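Local coordinates for protein serine acetyltransferase (Bacteroides vulgatus ATCC 8482, PDB 3F1X) that probably transfers an acetyl group from acetyl-CoA to the hydroxyl of L-serine, as serine acetyltransferases do on the way to cysteine, at residues 211-214 / 215-219; 163-166 / 167-171; 175-178 / 179-183; 258-261 / 262-266; 66-69 / 70-74. All coordinates share one frame; numbering follows the deposited sequence.

Interaction 1 (211-214 / 215-219); sequences VVIG and ATSII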
loop_
_atom_site.group_PDB
_atom_site.type_symbol
_atom_site.label_atom_id
_atom_site.label_comp_id
_atom_site.label_asym_id
_atom_site.label_seq_id
_atom_site.Cartn_x
_atom_site.Cartn_y
_atom_site.Cartn_z
ATOM N N VAL A 211 19.320 14.921 -22.952
ATOM C CA VAL A 211 19.169 16.339 -23.259
ATOM C C VAL A 211 19.457 17.153 -22.004
ATOM O O VAL A 211 18.993 16.807 -20.918
ATOM C CB VAL A 211 17.745 16.668 -23.742
ATOM C CG1 VAL A 211 17.491 18.168 -23.650
ATOM C CG2 VAL A 211 17.566 16.217 -25.195
ATOM N N VAL A 212 20.248 18.212 -22.156
ATOM C CA VAL A 212 20.573 19.106 -21.046
ATOM C C VAL A 212 20.362 20.557 -21.495
ATOM O O VAL A 212 20.968 21.016 -22.472
ATOM C CB VAL A 212 22.034 18.937 -20.572
ATOM C CG1 VAL A 212 22.351 19.965 -19.477
ATOM C CG2 VAL A 212 22.247 17.534 -20.025
ATOM N N ILE A 213 19.481 21.270 -20.801
ATOM C CA ILE A 213 19.191 22.664 -21.139
ATOM C C ILE A 213 19.566 23.511 -19.933
ATOM O O ILE A 213 18.907 23.449 -18.897
ATOM C CB ILE A 213 17.687 22.865 -21.489
ATOM C CG1 ILE A 213 17.323 22.001 -22.703
ATOM C CG2 ILE A 213 17.404 24.339 -21.802
ATOM C CD1 ILE A 213 15.858 22.097 -23.126
ATOM N N GLY A 214 20.633 24.294 -20.091
ATOM C CA GLY A 214 21.162 25.145 -19.033
ATOM C C GLY A 214 20.301 26.265 -18.476
ATOM O O GLY A 214 19.412 26.788 -19.150
ATOM N N ALA A 215 20.614 26.651 -17.239
ATOM C CA ALA A 215 19.894 27.684 -16.500
ATOM C C ALA A 215 19.524 28.976 -17.229
ATOM O O ALA A 215 18.430 29.500 -17.028
ATOM C CB ALA A 215 20.659 28.024 -15.220
ATOM N N THR A 216 20.411 29.511 -18.056
ATOM C CA THR A 216 20.065 30.754 -18.739
ATOM C C THR A 216 19.841 30.602 -20.231
ATOM O O THR A 216 19.952 31.563 -20.984
ATOM C CB THR A 216 21.132 31.844 -18.489
ATOM O OG1 THR A 216 22.397 31.419 -19.010
ATOM C CG2 THR A 216 21.257 32.119 -16.995
ATOM N N SER A 217 19.502 29.395 -20.659
ATOM C CA SER A 217 19.246 29.155 -22.070
ATOM C C SER A 217 17.966 29.862 -22.519
ATOM O O SER A 217 17.024 30.012 -21.746
ATOM C CB SER A 217 19.099 27.658 -22.340
ATOM O OG SER A 217 20.244 26.944 -21.917
ATOM N N ILE A 218 17.945 30.294 -23.776
ATOM C CA ILE A 218 16.771 30.940 -24.343
ATOM C C ILE A 218 16.450 30.192 -25.628
ATOM O O ILE A 218 17.256 30.159 -26.557
ATOM C CB ILE A 218 17.016 32.439 -24.667
ATOM C CG1 ILE A 218 17.358 33.208 -23.389
ATOM C CG2 ILE A 218 15.767 33.051 -25.295
ATOM C CD1 ILE A 218 17.678 34.687 -23.624
ATOM N N ILE A 219 15.277 29.571 -25.669
ATOM C CA ILE A 219 14.869 28.823 -26.844
ATOM C C ILE A 219 13.626 29.442 -27.466
ATOM O O ILE A 219 12.621 29.655 -26.780
ATOM C CB ILE A 219 14.574 27.365 -26.491
ATOM C CG1 ILE A 219 15.819 26.716 -25.890
ATOM C CG2 ILE A 219 14.160 26.616 -27.726
ATOM C CD1 ILE A 219 15.591 25.288 -25.443
#
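Two donors of Ser217 converge on the carbonyl oxygen of Gly214. The hydroxyl OG gives its proton to Gly214 O at 2.9 Å, and the backbone N of Ser217 reaches the same Gly214 O at 3.0 Å, with a fairly straight N-H...O angle of 163°. Both come from one face of the carbonyl plane, the amide well above it and the hydroxyl tilted less. OG can arrive there because it stands anti to the serine's own carbonyl carbon (chi1 -57°), folded back beside the backbone N. The bond from the amide closes a type I beta turn, Gly214 to Ser217, one corner of the left-handed parallel beta-helix, where the chain passes from strand 212-213 of one sheet to strand 218-219 of the next. With an alanine in place of the serine, Gly214 O would probably keep only the amide bond, leaving the corner less firmly fixed. Outward from the polar core, Ile213 CG2 rests on Ser217 CB at 3.8 Å. Farther in, the ends of two isoleucines that cross at about a right angle meet, Ile213 CD1 lying 4.0 Å from Ile219 CD1. Leu231 of strand 230-232 packs on both Ser217 and Ile219, and His251 also touches Ser217.

Interaction 2 (163-166 / 167-171); sequences YRIA and HELLI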
loop_
_atom_site.group_PDB
_atom_site.type_symbol
_atom_site.label_atom_id
_atom_site.label_comp_id
_atom_site.label_asym_id
_atom_site.label_seq_id
_atom_site.Cartn_x
_atom_site.Cartn_y
_atom_site.Cartn_z
ATOM N N TYR A 163 8.757 20.946 -16.679
ATOM C CA TYR A 163 9.518 22.179 -16.855
ATOM C C TYR A 163 8.623 23.422 -16.779
ATOM O O TYR A 163 8.879 24.331 -15.987
ATOM C CB TYR A 163 10.251 22.195 -18.205
ATOM C CG TYR A 163 10.565 23.600 -18.654
ATOM C CD1 TYR A 163 11.528 24.361 -18.002
ATOM C CD2 TYR A 163 9.809 24.216 -19.649
ATOM C CE1 TYR A 163 11.725 25.714 -18.326
ATOM C CE2 TYR A 163 9.996 25.562 -19.973
ATOM C CZ TYR A 163 10.950 26.299 -19.308
ATOM O OH TYR A 163 11.103 27.628 -19.622
ATOM N N ARG A 164 7.585 23.478 -17.611
ATOM C CA ARG A 164 6.704 24.647 -17.599
ATOM C C ARG A 164 6.041 24.844 -16.244
ATOM O O ARG A 164 5.792 25.972 -15.828
ATOM C CB ARG A 164 5.659 24.555 -18.717
ATOM C CG ARG A 164 6.286 24.600 -20.115
ATOM C CD ARG A 164 5.278 25.040 -21.170
ATOM N NE ARG A 164 5.767 24.859 -22.539
ATOM C CZ ARG A 164 6.710 25.602 -23.112
ATOM N NH1 ARG A 164 7.285 26.593 -22.441
ATOM N NH2 ARG A 164 7.076 25.352 -24.360
ATOM N N ILE A 165 5.773 23.751 -15.542
ATOM C CA ILE A 165 5.179 23.851 -14.218
ATOM C C ILE A 165 6.200 24.467 -13.257
ATOM O O ILE A 165 5.883 25.386 -12.485
ATOM C CB ILE A 165 4.755 22.460 -13.696
ATOM C CG1 ILE A 165 3.492 21.998 -14.421
ATOM C CG2 ILE A 165 4.529 22.507 -12.189
ATOM C CD1 ILE A 165 3.111 20.568 -14.152
ATOM N N ALA A 166 7.433 23.970 -13.335
ATOM C CA ALA A 166 8.512 24.433 -12.482
ATOM C C ALA A 166 8.893 25.879 -12.775
ATOM O O ALA A 166 9.159 26.646 -11.858
ATOM C CB ALA A 166 9.737 23.517 -12.635
ATOM N N HIS A 167 8.907 26.244 -14.051
ATOM C CA HIS A 167 9.259 27.600 -14.451
ATOM C C HIS A 167 8.300 28.615 -13.834
ATOM O O HIS A 167 8.729 29.630 -13.294
ATOM C CB HIS A 167 9.235 27.729 -15.973
ATOM C CG HIS A 167 9.780 29.031 -16.483
ATOM N ND1 HIS A 167 9.024 29.918 -17.220
ATOM C CD2 HIS A 167 11.016 29.577 -16.395
ATOM C CE1 HIS A 167 9.771 30.952 -17.564
ATOM N NE2 HIS A 167 10.985 30.770 -17.077
ATOM N N GLU A 168 7.006 28.325 -13.915
ATOM C CA GLU A 168 5.978 29.205 -13.373
ATOM C C GLU A 168 6.178 29.376 -11.867
ATOM O O GLU A 168 6.086 30.482 -11.333
ATOM C CB GLU A 168 4.591 28.624 -13.683
ATOM C CG GLU A 168 3.418 29.488 -13.240
ATOM C CD GLU A 168 3.552 30.944 -13.674
ATOM O OE1 GLU A 168 3.834 31.201 -14.867
ATOM O OE2 GLU A 168 3.367 31.837 -12.818
ATOM N N LEU A 169 6.472 28.273 -11.190
ATOM C CA LEU A 169 6.718 28.293 -9.755
ATOM C C LEU A 169 7.946 29.168 -9.466
ATOM O O LEU A 169 7.977 29.906 -8.484
ATOM C CB LEU A 169 6.939 26.858 -9.258
ATOM C CG LEU A 169 5.912 26.168 -8.352
ATOM C CD1 LEU A 169 4.564 26.852 -8.397
ATOM C CD2 LEU A 169 5.790 24.706 -8.773
ATOM N N LEU A 170 8.953 29.088 -10.333
ATOM C CA LEU A 170 10.162 29.886 -10.163
ATOM C C LEU A 170 9.805 31.356 -10.328
ATOM O O LEU A 170 10.204 32.196 -9.525
ATOM C CB LEU A 170 11.219 29.508 -11.204
ATOM C CG LEU A 170 12.548 30.265 -11.115
ATOM C CD1 LEU A 170 13.290 29.838 -9.858
ATOM C CD2 LEU A 170 13.395 29.973 -12.348
ATOM N N ILE A 171 9.052 31.655 -11.378
ATOM C CA ILE A 171 8.616 33.019 -11.659
ATOM C C ILE A 171 7.878 33.622 -10.469
ATOM O O ILE A 171 8.055 34.799 -10.147
ATOM C CB ILE A 171 7.678 33.049 -12.883
ATOM C CG1 ILE A 171 8.463 32.668 -14.131
ATOM C CG2 ILE A 171 7.045 34.427 -13.039
ATOM C CD1 ILE A 171 9.695 33.504 -14.339
#
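The imidazole of His167 has a neighbour on each face: Tyr163 OH stands over the centre of one, 3.7 Å from His167 CG, and Ile171 CG1 lies over the other, offset toward the rim. The two rings are not a true stack. Their planes are inclined by only 28°, but they are slid so far apart, with centroids 5.5 Å from each other, that they scarcely overlap; it is the phenol oxygen rather than the tyrosine ring that covers the imidazole. Both side chains have CG anti to the backbone N (chi1 157° in Tyr163, -171° in His167), which sends them off the helix in the same direction, side by side. Tyr163 CE1 and CZ then brush His167 CB, each at 4.0 Å. The phenol is held from outside the segments by a hydrogen bond to Ala197 O, which should limit its swing across the imidazole. Arg164 NH1 lies at the edge of the Tyr163 ring, in its plane; its guanidinium forms a salt bridge with Asp133 and is hydrogen-bonded to the carbonyl oxygens of Ile199 and Gly200.

Beneath the side chains the backbone bonds run four residues back. His167 N to Tyr163 O is the shortest of those joining the segments at 2.7 Å, and Glu168 N to Arg164 O the longest at 3.3 Å. On another side of the helix, Ile165 CG2 meets Leu169 CD2 at 4.3 Å, and Phe119 of helix 109-120 packs against both residues. The whole is regular alpha-helix with i to i+4 side-chain pairs, the last turns of helix 155-171 within the helical part that precedes the beta-helix.

Interaction 3 (175-178 / 179-183); sequences PLIP and RFITE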
loop_
_atom_site.group_PDB
_atom_site.type_symbol
_atom_site.label_atom_id
_atom_site.label_comp_id
_atom_site.label_asym_id
_atom_site.label_seq_id
_atom_site.Cartn_x
_atom_site.Cartn_y
_atom_site.Cartn_z
ATOM N N PRO A 175 11.212 29.076 -3.969
ATOM C CA PRO A 175 12.552 28.492 -4.030
ATOM C C PRO A 175 12.599 26.972 -3.867
ATOM O O PRO A 175 11.670 26.361 -3.331
ATOM C CB PRO A 175 13.280 29.213 -2.906
ATOM C CG PRO A 175 12.222 29.346 -1.869
ATOM C CD PRO A 175 10.967 29.710 -2.659
ATOM N N LEU A 176 13.683 26.374 -4.358
ATOM C CA LEU A 176 13.918 24.931 -4.252
ATOM C C LEU A 176 12.942 24.012 -4.994
ATOM O O LEU A 176 13.351 23.174 -5.792
ATOM C CB LEU A 176 13.950 24.541 -2.772
ATOM C CG LEU A 176 14.476 23.148 -2.431
ATOM C CD1 LEU A 176 15.990 23.105 -2.646
ATOM C CD2 LEU A 176 14.147 22.814 -0.972
ATOM N N ILE A 177 11.656 24.158 -4.716
ATOM C CA ILE A 177 10.658 23.323 -5.359
ATOM C C ILE A 177 10.774 23.200 -6.885
ATOM O O ILE A 177 10.594 22.108 -7.423
ATOM C CB ILE A 177 9.238 23.793 -4.991
ATOM C CG1 ILE A 177 9.047 23.705 -3.473
ATOM C CG2 ILE A 177 8.199 22.934 -5.670
ATOM C CD1 ILE A 177 9.361 22.331 -2.890
ATOM N N PRO A 178 11.075 24.298 -7.603
ATOM C CA PRO A 178 11.186 24.182 -9.069
ATOM C C PRO A 178 12.256 23.189 -9.541
ATOM O O PRO A 178 12.010 22.382 -10.434
ATOM C CB PRO A 178 11.502 25.612 -9.511
ATOM C CG PRO A 178 10.824 26.453 -8.443
ATOM C CD PRO A 178 11.200 25.703 -7.175
ATOM N N ARG A 179 13.436 23.254 -8.936
ATOM C CA ARG A 179 14.536 22.367 -9.296
ATOM C C ARG A 179 14.171 20.925 -8.942
ATOM O O ARG A 179 14.512 19.982 -9.657
ATOM C CB ARG A 179 15.811 22.794 -8.563
ATOM C CG ARG A 179 17.075 22.071 -9.004
ATOM C CD ARG A 179 17.331 22.229 -10.498
ATOM N NE ARG A 179 18.527 21.495 -10.923
ATOM C CZ ARG A 179 19.778 21.912 -10.739
ATOM N NH1 ARG A 179 20.019 23.071 -10.139
ATOM N NH2 ARG A 179 20.792 21.163 -11.153
ATOM N N PHE A 180 13.471 20.768 -7.826
ATOM C CA PHE A 180 13.018 19.464 -7.375
ATOM C C PHE A 180 12.165 18.852 -8.466
ATOM O O PHE A 180 12.341 17.693 -8.842
ATOM C CB PHE A 180 12.164 19.626 -6.129
ATOM C CG PHE A 180 12.712 18.944 -4.933
ATOM C CD1 PHE A 180 12.480 17.587 -4.724
ATOM C CD2 PHE A 180 13.463 19.656 -4.000
ATOM C CE1 PHE A 180 12.984 16.944 -3.601
ATOM C CE2 PHE A 180 13.974 19.021 -2.870
ATOM C CZ PHE A 180 13.734 17.659 -2.669
ATOM N N ILE A 181 11.232 19.646 -8.973
ATOM C CA ILE A 181 10.335 19.186 -10.014
ATOM C C ILE A 181 11.031 18.836 -11.329
ATOM O O ILE A 181 10.688 17.820 -11.944
ATOM C CB ILE A 181 9.202 20.225 -10.238
ATOM C CG1 ILE A 181 8.288 20.220 -8.999
ATOM C CG2 ILE A 181 8.440 19.925 -11.537
ATOM C CD1 ILE A 181 7.100 21.166 -9.057
ATOM N N THR A 182 12.004 19.637 -11.771
ATOM C CA THR A 182 12.675 19.297 -13.027
ATOM C C THR A 182 13.584 18.085 -12.879
ATOM O O THR A 182 13.694 17.280 -13.803
ATOM C CB THR A 182 13.498 20.484 -13.625
ATOM O OG1 THR A 182 14.445 20.975 -12.664
ATOM C CG2 THR A 182 12.561 21.605 -14.069
ATOM N N GLU A 183 14.235 17.944 -11.728
ATOM C CA GLU A 183 15.101 16.787 -11.519
ATOM C C GLU A 183 14.249 15.527 -11.483
ATOM O O GLU A 183 14.726 14.435 -11.792
ATOM C CB GLU A 183 15.900 16.929 -10.221
ATOM C CG GLU A 183 16.975 18.004 -10.301
ATOM C CD GLU A 183 18.051 17.677 -11.326
ATOM O OE1 GLU A 183 18.867 18.567 -11.640
ATOM O OE2 GLU A 183 18.089 16.529 -11.813
#
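Leu176 holds CG anti to its own amide nitrogen (chi1 -167°), which lays its branched end alongside Phe180, both pointing the same way; CG sits 4.0 Å from Phe180 CD2. The contact is the first turn of helix 177-189, with Leu176 as N-cap residue. Leu176 O opens the helical bonding by accepting from Phe180 N at 3.2 Å, and the same oxygen lies at the edge of the Phe180 ring, in its plane. Ile177 O and Pro178 O take up the next two bonds, from Ile181 N and Thr182 N. Pro178 has no N-H to give, but in a first turn that amide would have no helical acceptor, and the ring fits without breaking a bond.

Ile177 and Ile181 cross at a slant, CG2 of the first 4.0 Å from CD1 of the second. Leu42 of helix 39-53 packs on Ile177 and Phe180, while Ser152 and Tyr154 of the second subunit touch Phe180 and Arg179 respectively.

Arg179 forms a salt bridge with Glu183, one turn on, gripping it side-on with two nitrogens on a single oxygen that lies close to the guanidinium plane. Arg179 NE is 3.0 Å from Glu183 OE1, on its anti lone pair. A methionine in place of the arginine would probably leave the Glu183 carboxylate without its intrahelical cation and freer to turn. The second nitrogen of the grip, Arg179 NH2, is 3.3 Å from that same Glu183 OE1.

Interaction 4 (258-261 / 262-266); sequences VIVY and SNATI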
loop_
_atom_site.group_PDB
_atom_site.type_symbol
_atom_site.label_atom_id
_atom_site.label_comp_id
_atom_site.label_asym_id
_atom_site.label_seq_id
_atom_site.Cartn_x
_atom_site.Cartn_y
_atom_site.Cartn_z
ATOM N N VAL A 258 14.652 26.200 -35.200
ATOM C CA VAL A 258 15.951 25.554 -35.155
ATOM C C VAL A 258 15.824 24.066 -34.827
ATOM O O VAL A 258 14.912 23.656 -34.110
ATOM C CB VAL A 258 16.858 26.237 -34.107
ATOM C CG1 VAL A 258 18.071 25.383 -33.799
ATOM C CG2 VAL A 258 17.298 27.604 -34.625
ATOM N N ILE A 259 16.728 23.263 -35.380
ATOM C CA ILE A 259 16.748 21.832 -35.117
ATOM C C ILE A 259 18.179 21.463 -34.742
ATOM O O ILE A 259 19.122 21.864 -35.422
ATOM C CB ILE A 259 16.355 20.997 -36.362
ATOM C CG1 ILE A 259 14.946 21.357 -36.832
ATOM C CG2 ILE A 259 16.414 19.511 -36.025
ATOM C CD1 ILE A 259 14.527 20.612 -38.094
ATOM N N VAL A 260 18.340 20.722 -33.649
ATOM C CA VAL A 260 19.659 20.280 -33.213
ATOM C C VAL A 260 19.601 18.760 -33.113
ATOM O O VAL A 260 18.850 18.209 -32.302
ATOM C CB VAL A 260 20.032 20.838 -31.832
ATOM C CG1 VAL A 260 21.483 20.510 -31.529
ATOM C CG2 VAL A 260 19.792 22.349 -31.787
ATOM N N TYR A 261 20.384 18.078 -33.939
ATOM C CA TYR A 261 20.368 16.629 -33.927
ATOM C C TYR A 261 21.167 15.983 -32.814
ATOM O O TYR A 261 21.889 16.638 -32.067
ATOM C CB TYR A 261 20.811 16.080 -35.279
ATOM C CG TYR A 261 19.762 16.278 -36.334
ATOM C CD1 TYR A 261 19.831 17.343 -37.220
ATOM C CD2 TYR A 261 18.675 15.416 -36.422
ATOM C CE1 TYR A 261 18.835 17.551 -38.184
ATOM C CE2 TYR A 261 17.673 15.613 -37.378
ATOM C CZ TYR A 261 17.764 16.684 -38.257
ATOM O OH TYR A 261 16.803 16.878 -39.222
ATOM N N SER A 262 21.023 14.668 -32.747
ATOM C CA SER A 262 21.628 13.815 -31.740
ATOM C C SER A 262 23.026 14.117 -31.206
ATOM O O SER A 262 23.993 14.236 -31.963
ATOM C CB SER A 262 21.583 12.370 -32.236
ATOM O OG SER A 262 21.966 11.495 -31.197
ATOM N N ASN A 263 23.098 14.222 -29.880
ATOM C CA ASN A 263 24.328 14.453 -29.131
ATOM C C ASN A 263 25.153 15.719 -29.357
ATOM O O ASN A 263 26.252 15.825 -28.822
ATOM C CB ASN A 263 25.248 13.224 -29.264
ATOM C CG ASN A 263 24.731 12.026 -28.478
ATOM O OD1 ASN A 263 24.210 12.192 -27.389
ATOM N ND2 ASN A 263 24.886 10.822 -29.024
ATOM N N ALA A 264 24.640 16.679 -30.119
ATOM C CA ALA A 264 25.388 17.909 -30.357
ATOM C C ALA A 264 25.499 18.745 -29.089
ATOM O O ALA A 264 24.567 18.806 -28.291
ATOM C CB ALA A 264 24.734 18.729 -31.461
ATOM N N THR A 265 26.645 19.391 -28.911
ATOM C CA THR A 265 26.878 20.227 -27.741
ATOM C C THR A 265 27.010 21.692 -28.159
ATOM O O THR A 265 27.851 22.031 -28.980
ATOM C CB THR A 265 28.182 19.825 -27.000
ATOM O OG1 THR A 265 28.171 18.423 -26.706
ATOM C CG2 THR A 265 28.316 20.616 -25.697
ATOM N N ILE A 266 26.166 22.553 -27.604
ATOM C CA ILE A 266 26.224 23.984 -27.911
ATOM C C ILE A 266 26.557 24.700 -26.607
ATOM O O ILE A 266 25.807 24.600 -25.641
ATOM C CB ILE A 266 24.869 24.502 -28.435
ATOM C CG1 ILE A 266 24.438 23.690 -29.659
ATOM C CG2 ILE A 266 24.987 25.969 -28.809
ATOM C CD1 ILE A 266 23.016 23.967 -30.117
#
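A corner of the left-handed parallel beta-helix is turned between strand 259-260 and strand 265-267, and across it Val260 packs on Ala264 and Ile266. The corner itself is a type II beta turn from Tyr261 to Ala264. Asn263 occupies its third position with positive phi (61°), as that turn type requires. The closing bond is weak: Ala264 N lies 3.4 Å from Tyr261 O, although the N-H...O angle of 162° is good.

Inside the bend, the contact is carried by methyl groups. Val260 CG1, set anti to the backbone N (chi1 -172°), touches Ala264 CB at 3.7 Å. The same CG1 and its sister CG2 both lie 4.0 Å from Ile266 CD1, the valine and isoleucine reaching toward each other tip to tip, so that the isoleucine methyl is straddled by the valine fork. Val278 of strand 277-278 packs on Val260 and Ala264, and Leu231 and Ile272 on Ile266, so the apolar filling is shared by the two coils that the corner joins.

The Tyr261 side chain leads away from the bend. Ile259 CG2 lies over one face of its ring, 3.7 Å above the plane and offset toward the rim, and Tyr226 stacks with it from the coil before. At the turn, Ser262 OG is hydrogen-bonded to Thr230 OG1 of the third subunit, and Asn263 ND2 to Asn263 O of that subunit, while Asn263 O accepts from Asn263 ND2 of the second. An apolar interior with polar turn residues meeting between subunits fits the LbH_SAT family, whose left-handed beta-helices associate as trimers.

Interaction 5 (66-69 / 70-74); sequences HTIN and YHIGV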
loop_
_atom_site.group_PDB
_atom_site.type_symbol
_atom_site.label_atom_id
_atom_site.label_comp_id
_atom_site.label_asym_id
_atom_site.label_seq_id
_atom_site.Cartn_x
_atom_site.Cartn_y
_atom_site.Cartn_z
ATOM N N HIS A 66 -19.375 12.954 -18.648
ATOM C CA HIS A 66 -20.276 13.498 -17.638
ATOM C C HIS A 66 -19.606 13.823 -16.305
ATOM O O HIS A 66 -20.246 14.374 -15.408
ATOM C CB HIS A 66 -21.455 12.538 -17.398
ATOM C CG HIS A 66 -22.147 12.092 -18.650
ATOM N ND1 HIS A 66 -21.785 10.952 -19.336
ATOM C CD2 HIS A 66 -23.171 12.641 -19.345
ATOM C CE1 HIS A 66 -22.556 10.818 -20.401
ATOM N NE2 HIS A 66 -23.404 11.831 -20.431
ATOM N N THR A 67 -18.323 13.500 -16.171
ATOM C CA THR A 67 -17.629 13.762 -14.914
ATOM C C THR A 67 -16.314 14.528 -15.019
ATOM O O THR A 67 -15.611 14.700 -14.022
ATOM C CB THR A 67 -17.353 12.444 -14.161
ATOM O OG1 THR A 67 -16.428 11.645 -14.911
ATOM C CG2 THR A 67 -18.657 11.670 -13.962
ATOM N N ILE A 68 -15.985 15.008 -16.212
ATOM C CA ILE A 68 -14.737 15.740 -16.393
ATOM C C ILE A 68 -14.586 16.900 -15.415
ATOM O O ILE A 68 -13.543 17.061 -14.776
ATOM C CB ILE A 68 -14.615 16.315 -17.813
ATOM C CG1 ILE A 68 -14.619 15.178 -18.836
ATOM C CG2 ILE A 68 -13.325 17.125 -17.929
ATOM C CD1 ILE A 68 -13.445 14.241 -18.703
ATOM N N ASN A 69 -15.633 17.711 -15.311
ATOM C CA ASN A 69 -15.624 18.872 -14.437
ATOM C C ASN A 69 -15.540 18.500 -12.958
ATOM O O ASN A 69 -14.836 19.164 -12.194
ATOM C CB ASN A 69 -16.860 19.729 -14.728
ATOM C CG ASN A 69 -16.867 20.262 -16.160
ATOM O OD1 ASN A 69 -17.880 20.774 -16.645
ATOM N ND2 ASN A 69 -15.725 20.148 -16.841
ATOM N N TYR A 70 -16.245 17.446 -12.553
ATOM C CA TYR A 70 -16.199 17.008 -11.161
ATOM C C TYR A 70 -14.749 16.700 -10.812
ATOM O O TYR A 70 -14.248 17.145 -9.785
ATOM C CB TYR A 70 -17.040 15.741 -10.935
ATOM C CG TYR A 70 -18.517 15.891 -11.227
ATOM C CD1 TYR A 70 -19.224 17.017 -10.810
ATOM C CD2 TYR A 70 -19.211 14.904 -11.923
ATOM C CE1 TYR A 70 -20.594 17.160 -11.085
ATOM C CE2 TYR A 70 -20.576 15.034 -12.202
ATOM C CZ TYR A 70 -21.262 16.163 -11.780
ATOM O OH TYR A 70 -22.609 16.290 -12.045
ATOM N N HIS A 71 -14.076 15.950 -11.680
ATOM C CA HIS A 71 -12.686 15.589 -11.439
ATOM C C HIS A 71 -11.741 16.780 -11.404
ATOM O O HIS A 71 -10.794 16.784 -10.614
ATOM C CB HIS A 71 -12.214 14.552 -12.459
ATOM C CG HIS A 71 -12.568 13.148 -12.077
ATOM N ND1 HIS A 71 -13.554 12.422 -12.711
ATOM C CD2 HIS A 71 -12.103 12.357 -11.082
ATOM C CE1 HIS A 71 -13.680 11.245 -12.122
ATOM N NE2 HIS A 71 -12.812 11.181 -11.129
ATOM N N ILE A 72 -11.986 17.782 -12.246
ATOM C CA ILE A 72 -11.146 18.973 -12.249
ATOM C C ILE A 72 -11.301 19.685 -10.897
ATOM O O ILE A 72 -10.324 20.176 -10.321
ATOM C CB ILE A 72 -11.548 19.939 -13.386
ATOM C CG1 ILE A 72 -11.135 19.347 -14.732
ATOM C CG2 ILE A 72 -10.905 21.311 -13.167
ATOM C CD1 ILE A 72 -11.631 20.137 -15.935
ATOM N N GLY A 73 -12.533 19.719 -10.396
ATOM C CA GLY A 73 -12.814 20.364 -9.123
ATOM C C GLY A 73 -12.117 19.693 -7.959
ATOM O O GLY A 73 -11.491 20.361 -7.129
ATOM N N VAL A 74 -12.228 18.371 -7.891
ATOM C CA VAL A 74 -11.590 17.614 -6.819
ATOM C C VAL A 74 -10.072 17.683 -6.951
ATOM O O VAL A 74 -9.366 17.883 -5.963
ATOM C CB VAL A 74 -12.031 16.133 -6.836
ATOM C CG1 VAL A 74 -11.281 15.353 -5.758
ATOM C CG2 VAL A 74 -13.541 16.037 -6.604
HETATM O O HOH W 1 -18.721 16.984 -14.466
#
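Tyr70 lays its ring against the residues that lead into its helix: CE2 comes to 3.3 Å from His66 O, and CD2 to 3.8 Å from Thr67 CB, with Thr67 CG2 at the ring edge, in its plane. This is the N-terminal turn of helix 68-93, and Thr67 is its N-cap residue, though its side chain makes no capping bond. A water sits over the centre of one Tyr70 ring face, where it donates to His66 O and accepts from Tyr70 N, both at 3.2 Å, bridging the last carbonyl before the cap to an amide of the first turn. The tyrosine's CG is anti to the carbonyl carbon (chi1 -61°), which turns the ring back toward the start of the helix.

Thr67 O is gripped from His71 in two ways. His71 N meets Thr67 O at 3.1 Å in a nearly straight bond of 170°, and the ring nitrogen ND1 adds a weak one to the same oxygen at 3.3 Å. Thr67 OG1 lies at the edge of the imidazole; its stronger polar partner is Glu77 of the fourth subunit; Tyr70 of that subunit also packs on Tyr70 here. This end of the helix thus belongs to a subunit interface. Asn69 and Ile72 point the same way, with Ser18 of the third subunit against both, and Ile72 CD1 lies 4.0 Å from Ile68 CG2.

In the fold
The five contacts follow the chain from the start of a long helix into the beta-helix. Interaction 5 stands apart, its centre about 36 Å from that of interaction 1 and about 41 Å from that of interaction 4, on the other side of the chain's centre from both. Interactions 2 and 3 lie on consecutive helices that pack together: Ala166 CB touches Thr182 CG2 at 3.7 Å and Leu169 CD2 meets Ile181 CD1 at 3.8 Å. Interactions 1 and 4 are corners of the same beta-helix, centres about 12 Å apart, with Leu231 packing on Ile219 of one and Ile266 of the other. Subunit contacts recur: the second subunit touches interactions 3 and 4, the third interactions 4 and 5.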